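Local coordinates for protein amine oxidase (Emericella nidulans, PDB 3PGB) that probably oxidises primary amines to aldehydes, using a bound copper ion and a topaquinone cofactor formed from one of its own tyrosines, at residues E384-Y389 with V399-S404; Y406-A412 with S477-I481. All blocks are in the same frame, centred on the assembly; numbering follows the deposited sequence.

Contact 1. Residues E384-Y389 with V399-S404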
loop_
_atom_site.group_PDB
_atom_site.type_symbol
_atom_site.label_atom_id
_atom_site.label_comp_id
_atom_site.label_asym_id
_atom_site.label_seq_id
_atom_site.Cartn_x
_atom_site.Cartn_y
_atom_site.Cartn_z
ATOM N N GLU A 384 -13.025 -4.877 16.778
ATOM C CA GLU A 384 -12.542 -4.042 17.874
ATOM C C GLU A 384 -11.300 -3.269 17.412
ATOM O O GLU A 384 -10.636 -3.667 16.451
ATOM C CB GLU A 384 -12.216 -4.922 19.093
ATOM C CG GLU A 384 -11.729 -4.199 20.338
ATOM C CD GLU A 384 -12.770 -3.284 20.930
ATOM O OE1 GLU A 384 -12.978 -2.178 20.389
ATOM O OE2 GLU A 384 -13.369 -3.662 21.955
ATOM N N ALA A 385 -11.003 -2.163 18.091
ATOM C CA ALA A 385 -9.777 -1.401 17.840
ATOM C C ALA A 385 -8.992 -1.270 19.134
ATOM O O ALA A 385 -9.541 -0.854 20.155
ATOM C CB ALA A 385 -10.104 -0.020 17.288
ATOM N N LEU A 386 -7.712 -1.621 19.086
ATOM C CA LEU A 386 -6.839 -1.489 20.241
ATOM C C LEU A 386 -5.904 -0.301 20.051
ATOM O O LEU A 386 -5.370 -0.098 18.959
ATOM C CB LEU A 386 -6.039 -2.779 20.459
ATOM C CG LEU A 386 -4.923 -2.780 21.507
ATOM C CD1 LEU A 386 -5.412 -2.230 22.828
ATOM C CD2 LEU A 386 -4.372 -4.175 21.683
ATOM N N ALA A 387 -5.738 0.489 21.112
ATOM C CA ALA A 387 -4.713 1.526 21.175
ATOM C C ALA A 387 -3.879 1.283 22.429
ATOM O O ALA A 387 -4.202 1.782 23.516
ATOM C CB ALA A 387 -5.344 2.902 21.214
ATOM N N HIS A 388 -2.813 0.502 22.266
ATOM C CA HIS A 388 -1.969 0.077 23.380
ATOM C C HIS A 388 -0.749 0.979 23.475
ATOM O O HIS A 388 0.068 1.011 22.566
ATOM C CB HIS A 388 -1.530 -1.370 23.169
ATOM C CG HIS A 388 -1.072 -2.053 24.418
ATOM N ND1 HIS A 388 -0.016 -1.592 25.176
ATOM C CD2 HIS A 388 -1.519 -3.172 25.034
ATOM C CE1 HIS A 388 0.161 -2.394 26.210
ATOM N NE2 HIS A 388 -0.737 -3.361 26.146
ATOM N N TYR A 389 -0.631 1.705 24.582
ATOM C CA TYR A 389 0.474 2.643 24.794
ATOM C C TYR A 389 1.579 2.065 25.688
ATOM O O TYR A 389 1.452 0.973 26.243
ATOM C CB TYR A 389 -0.055 3.939 25.407
ATOM C CG TYR A 389 -0.900 4.738 24.458
ATOM C CD1 TYR A 389 -2.209 4.356 24.168
ATOM C CD2 TYR A 389 -0.397 5.875 23.847
ATOM C CE1 TYR A 389 -2.980 5.087 23.289
ATOM C CE2 TYR A 389 -1.160 6.606 22.973
ATOM C CZ TYR A 389 -2.447 6.210 22.693
ATOM O OH TYR A 389 -3.200 6.958 21.819
ATOM N N VAL A 399 -2.400 2.833 29.502
ATOM C CA VAL A 399 -3.484 2.973 28.525
ATOM C C VAL A 399 -3.476 1.829 27.509
ATOM O O VAL A 399 -2.466 1.559 26.856
ATOM C CB VAL A 399 -3.456 4.326 27.776
ATOM C CG1 VAL A 399 -4.458 4.316 26.636
ATOM C CG2 VAL A 399 -3.776 5.467 28.716
ATOM N N ALA A 400 -4.609 1.146 27.413
ATOM C CA ALA A 400 -4.844 0.146 26.383
ATOM C C ALA A 400 -6.314 0.239 25.977
ATOM O O ALA A 400 -7.139 -0.561 26.405
ATOM C CB ALA A 400 -4.496 -1.241 26.889
ATOM N N TYR A 401 -6.627 1.247 25.163
ATOM C CA TYR A 401 -8.000 1.503 24.737
ATOM C C TYR A 401 -8.557 0.349 23.914
ATOM O O TYR A 401 -7.887 -0.183 23.031
ATOM C CB TYR A 401 -8.104 2.793 23.904
ATOM C CG TYR A 401 -7.880 4.071 24.681
ATOM C CD1 TYR A 401 -8.665 4.384 25.778
ATOM C CD2 TYR A 401 -6.900 4.975 24.303
ATOM C CE1 TYR A 401 -8.469 5.542 26.487
ATOM C CE2 TYR A 401 -6.696 6.141 25.008
ATOM C CZ TYR A 401 -7.489 6.418 26.103
ATOM O OH TYR A 401 -7.310 7.576 26.828
ATOM N N LEU A 402 -9.786 -0.032 24.235
ATOM C CA LEU A 402 -10.573 -0.942 23.434
ATOM C C LEU A 402 -11.814 -0.149 23.049
ATOM O O LEU A 402 -12.719 0.037 23.863
ATOM C CB LEU A 402 -10.911 -2.200 24.234
ATOM C CG LEU A 402 -9.698 -3.085 24.568
ATOM C CD1 LEU A 402 -10.014 -4.072 25.682
ATOM C CD2 LEU A 402 -9.185 -3.818 23.322
ATOM N N ASP A 403 -11.836 0.329 21.806
ATOM C CA ASP A 403 -12.741 1.412 21.401
ATOM C C ASP A 403 -14.234 1.084 21.349
ATOM O O ASP A 403 -15.056 1.996 21.394
ATOM C CB ASP A 403 -12.303 1.990 20.049
ATOM C CG ASP A 403 -11.154 2.971 20.177
ATOM O OD1 ASP A 403 -11.091 3.701 21.194
ATOM O OD2 ASP A 403 -10.320 3.020 19.248
ATOM N N SER A 404 -14.599 -0.191 21.256
ATOM C CA SER A 404 -16.017 -0.542 21.195
ATOM C C SER A 404 -16.723 -0.267 22.526
ATOM O O SER A 404 -17.947 -0.219 22.574
ATOM C CB SER A 404 -16.219 -1.990 20.755
ATOM O OG SER A 404 -15.871 -2.889 21.776
#

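Contact 2. Residues Y406-A412 with S477-I481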
loop_
_atom_site.group_PDB
_atom_site.type_symbol
_atom_site.label_atom_id
_atom_site.label_comp_id
_atom_site.label_asym_id
_atom_site.label_seq_id
_atom_site.Cartn_x
_atom_site.Cartn_y
_atom_site.Cartn_z
ATOM N N TYR A 406 -16.470 2.655 23.947
ATOM C CA TYR A 406 -17.015 3.970 23.626
ATOM C C TYR A 406 -17.987 3.838 22.463
ATOM O O TYR A 406 -19.013 4.530 22.419
ATOM C CB TYR A 406 -15.889 4.949 23.300
ATOM C CG TYR A 406 -14.919 5.120 24.447
ATOM C CD1 TYR A 406 -13.717 4.422 24.479
ATOM C CD2 TYR A 406 -15.223 5.958 25.524
ATOM C CE1 TYR A 406 -12.835 4.564 25.541
ATOM C CE2 TYR A 406 -14.343 6.112 26.590
ATOM C CZ TYR A 406 -13.152 5.411 26.596
ATOM O OH TYR A 406 -12.270 5.550 27.654
ATOM N N GLY A 407 -17.656 2.927 21.542
ATOM C CA GLY A 407 -18.477 2.632 20.373
ATOM C C GLY A 407 -18.044 3.413 19.146
ATOM O O GLY A 407 -17.790 4.601 19.235
ATOM N N PHE A 408 -17.963 2.745 17.998
ATOM C CA PHE A 408 -17.727 3.420 16.716
ATOM C C PHE A 408 -18.993 4.094 16.164
ATOM O O PHE A 408 -18.923 5.166 15.567
ATOM C CB PHE A 408 -17.177 2.427 15.682
ATOM C CG PHE A 408 -15.729 2.097 15.879
ATOM C CD1 PHE A 408 -14.749 2.786 15.183
ATOM C CD2 PHE A 408 -15.340 1.114 16.780
ATOM C CE1 PHE A 408 -13.407 2.500 15.366
ATOM C CE2 PHE A 408 -13.994 0.827 16.969
ATOM C CZ PHE A 408 -13.030 1.527 16.256
ATOM N N GLY A 409 -20.143 3.458 16.362
ATOM C CA GLY A 409 -21.422 3.960 15.858
ATOM C C GLY A 409 -21.874 5.332 16.347
ATOM O O GLY A 409 -22.455 6.096 15.574
ATOM N N PRO A 410 -21.647 5.649 17.634
ATOM C CA PRO A 410 -22.040 6.969 18.146
ATOM C C PRO A 410 -21.229 8.135 17.574
ATOM O O PRO A 410 -21.712 9.273 17.543
ATOM C CB PRO A 410 -21.785 6.853 19.657
ATOM C CG PRO A 410 -21.805 5.419 19.939
ATOM C CD PRO A 410 -21.233 4.754 18.726
ATOM N N TYR A 411 -20.001 7.856 17.148
ATOM C CA TYR A 411 -19.104 8.895 16.659
ATOM C C TYR A 411 -18.838 8.764 15.163
ATOM O O TYR A 411 -17.825 9.244 14.669
ATOM C CB TYR A 411 -17.801 8.865 17.457
ATOM C CG TYR A 411 -18.043 8.857 18.945
ATOM C CD1 TYR A 411 -18.430 10.014 19.612
ATOM C CD2 TYR A 411 -17.914 7.690 19.682
ATOM C CE1 TYR A 411 -18.671 10.012 20.976
ATOM C CE2 TYR A 411 -18.151 7.672 21.048
ATOM C CZ TYR A 411 -18.527 8.839 21.687
ATOM O OH TYR A 411 -18.760 8.837 23.039
ATOM N N ALA A 412 -19.758 8.124 14.449
ATOM C CA ALA A 412 -19.709 8.076 12.989
ATOM C C ALA A 412 -20.413 9.320 12.426
ATOM O O ALA A 412 -21.460 9.216 11.789
ATOM C CB ALA A 412 -20.359 6.799 12.475
ATOM N N SER A 477 -16.833 4.884 5.903
ATOM C CA SER A 477 -17.306 5.452 7.152
ATOM C C SER A 477 -16.114 6.073 7.865
ATOM O O SER A 477 -14.972 5.658 7.656
ATOM C CB SER A 477 -17.926 4.370 8.032
ATOM O OG SER A 477 -18.215 4.874 9.332
ATOM N N VAL A 478 -16.385 7.077 8.690
ATOM C CA VAL A 478 -15.361 7.673 9.528
ATOM C C VAL A 478 -15.914 7.854 10.924
ATOM O O VAL A 478 -16.913 8.546 11.099
ATOM C CB VAL A 478 -14.914 9.049 9.006
ATOM C CG1 VAL A 478 -13.915 9.682 9.974
ATOM C CG2 VAL A 478 -14.317 8.924 7.609
ATOM N N SER A 479 -15.269 7.219 11.902
ATOM C CA SER A 479 -15.607 7.400 13.307
ATOM C C SER A 479 -14.529 8.235 13.975
ATOM O O SER A 479 -13.340 8.004 13.761
ATOM C CB SER A 479 -15.730 6.058 14.017
ATOM O OG SER A 479 -16.943 5.413 13.695
ATOM N N THR A 480 -14.949 9.215 14.770
ATOM C CA THR A 480 -14.025 10.049 15.525
ATOM C C THR A 480 -14.299 9.883 17.011
ATOM O O THR A 480 -15.131 10.580 17.575
ATOM C CB THR A 480 -14.139 11.534 15.137
ATOM O OG1 THR A 480 -13.918 11.678 13.730
ATOM C CG2 THR A 480 -13.119 12.375 15.902
ATOM N N ILE A 481 -13.592 8.943 17.630
ATOM C CA ILE A 481 -13.730 8.658 19.053
ATOM C C ILE A 481 -12.772 9.550 19.821
ATOM O O ILE A 481 -11.559 9.319 19.823
ATOM C CB ILE A 481 -13.394 7.189 19.368
ATOM C CG1 ILE A 481 -14.278 6.241 18.550
ATOM C CG2 ILE A 481 -13.563 6.924 20.863
ATOM C CD1 ILE A 481 -13.647 4.903 18.298
#

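Contact 1. Residues E384-Y389 with V399-S404
The carboxylate of Glu384 binds Ser404 through both the backbone N-H and the hydroxyl of the serine. Its OE1 takes the N-H of Ser404 on the syn lone pair, at 2.7 Å from Ser404 N. The anti lone pair of the same oxygen takes the N-H of Ala385. Ser404 OG donates to Glu384 OE2 at 2.6 Å, from above the carboxylate plane. With CG anti to the backbone N and a bend at chi2 (64°), the carboxylate is carried across to Ser404. Its CG lies against Leu402 CD2.

Next come the strands, antiparallel, with Ala387 and Tyr401 as the hydrogen-bonded pair. Ala387 N gives to Tyr401 O at 3.0 Å, and Tyr401 N returns a bond to Ala387 O, from above the carbonyl plane. Asp403 N to Ala385 O (3.1 Å) and Tyr389 N to Val399 O (2.9 Å) extend the pairing at either end. Leu386, Leu402, His388 and Ala400 share one face of the sheet, where Leu386 CD1 lies 4.1 Å from Leu402 CD2 and the Ala400 methyl sits over one face of the His388 ring. On the other face Ala387 CB meets the edge of the Tyr401 ring. At the far end Tyr389 lies alongside Val399, its CD1 3.3 Å from Val399 CG1.

Further out, Tyr389 OH hydrogen-bonds O4 of the topaquinone at position 484, and its ring meets that of the copper ligand His532. Tyr401 OH is held by Gln509 and His388 NE2 by Ser632.

Asp403, the predicted proton acceptor, is tied to the neighbouring strand through its N-H, bound to Ala385 O. Three donors round the buried Glu384 carboxylate would probably favour its charged form.

Contact 2. Residues Y406-A412 with S477-I481
Ile481 lies over the Phe408 ring at the tight centre of this contact. Its CD1 sits 3.9 Å from the ring centroid and 14° off the normal, a CH-pi contact over the face. The chain gets there with CG1 anti to the carbonyl carbon (chi1 -57°) and chi2 extended. The edge of the same ring faces Ser479, with Phe408 CD1 3.6 Å from Ser479 CB.

Ser479 also binds the backbone. Its OG donates to Phe408 O at 2.7 Å, coming from above the carbonyl plane. Phe408 O takes a second, weak bond from Tyr411 N within its own turn. One residue further on, Thr480 N gives to Tyr411 O at 2.9 Å. Two close CA-H...O contacts lie beside this bond: Ser479 CA to Tyr411 O, and Ala412 CA to Val478 O at 3.4 Å.

In the fold, residues 406-412 form a turn with helical backbone angles at 408-410, within the copper amine oxidase enzyme domain. The turn packs on the end of strand 464-479, just where the chain leaves it for the topaquinone at position 484. Thr480 OG1 bonds Asp485 OD2, and Val478 and Thr480 pack on Arg458 of the second subunit.

The other side is looser. Tyr406 and Tyr411 are partly exposed. Tyr406 touches mainly through CB, 3.9 Å from Ile481 CG2, and its ring leads away to a hydrogen bond between its OH and Asp225. Tyr411 is held more closely at its base, where its CB lies 3.2 Å from Thr480 O. Its ring meets Ile481 more loosely: the two side chains cross at about a right angle, and Tyr411 CD2 stays 4.1 Å from Ile481 CG1.

Contacts 1 and 2 follow one another along the chain, and their centres are 14 Å apart. They meet at Asp403, the predicted proton acceptor. Asp403 CB lies 3.7 Å from Ile481 CD1 and 3.7 Å from Phe408 CE2, so two hydrophobic side chains of contact 2 pack on the CB of an aspartate that belongs to contact 1. Ala385 CB adds to the join, 3.5 Å from Phe408 CZ. The copper site lies nearer contact 1: the side chain of Tyr389 is about 6 Å from the copper ion, while that of Ile481 is about 12 Å away. Contact 1 flanks the cofactor, while contact 2 lies on the chain just ahead of position 484.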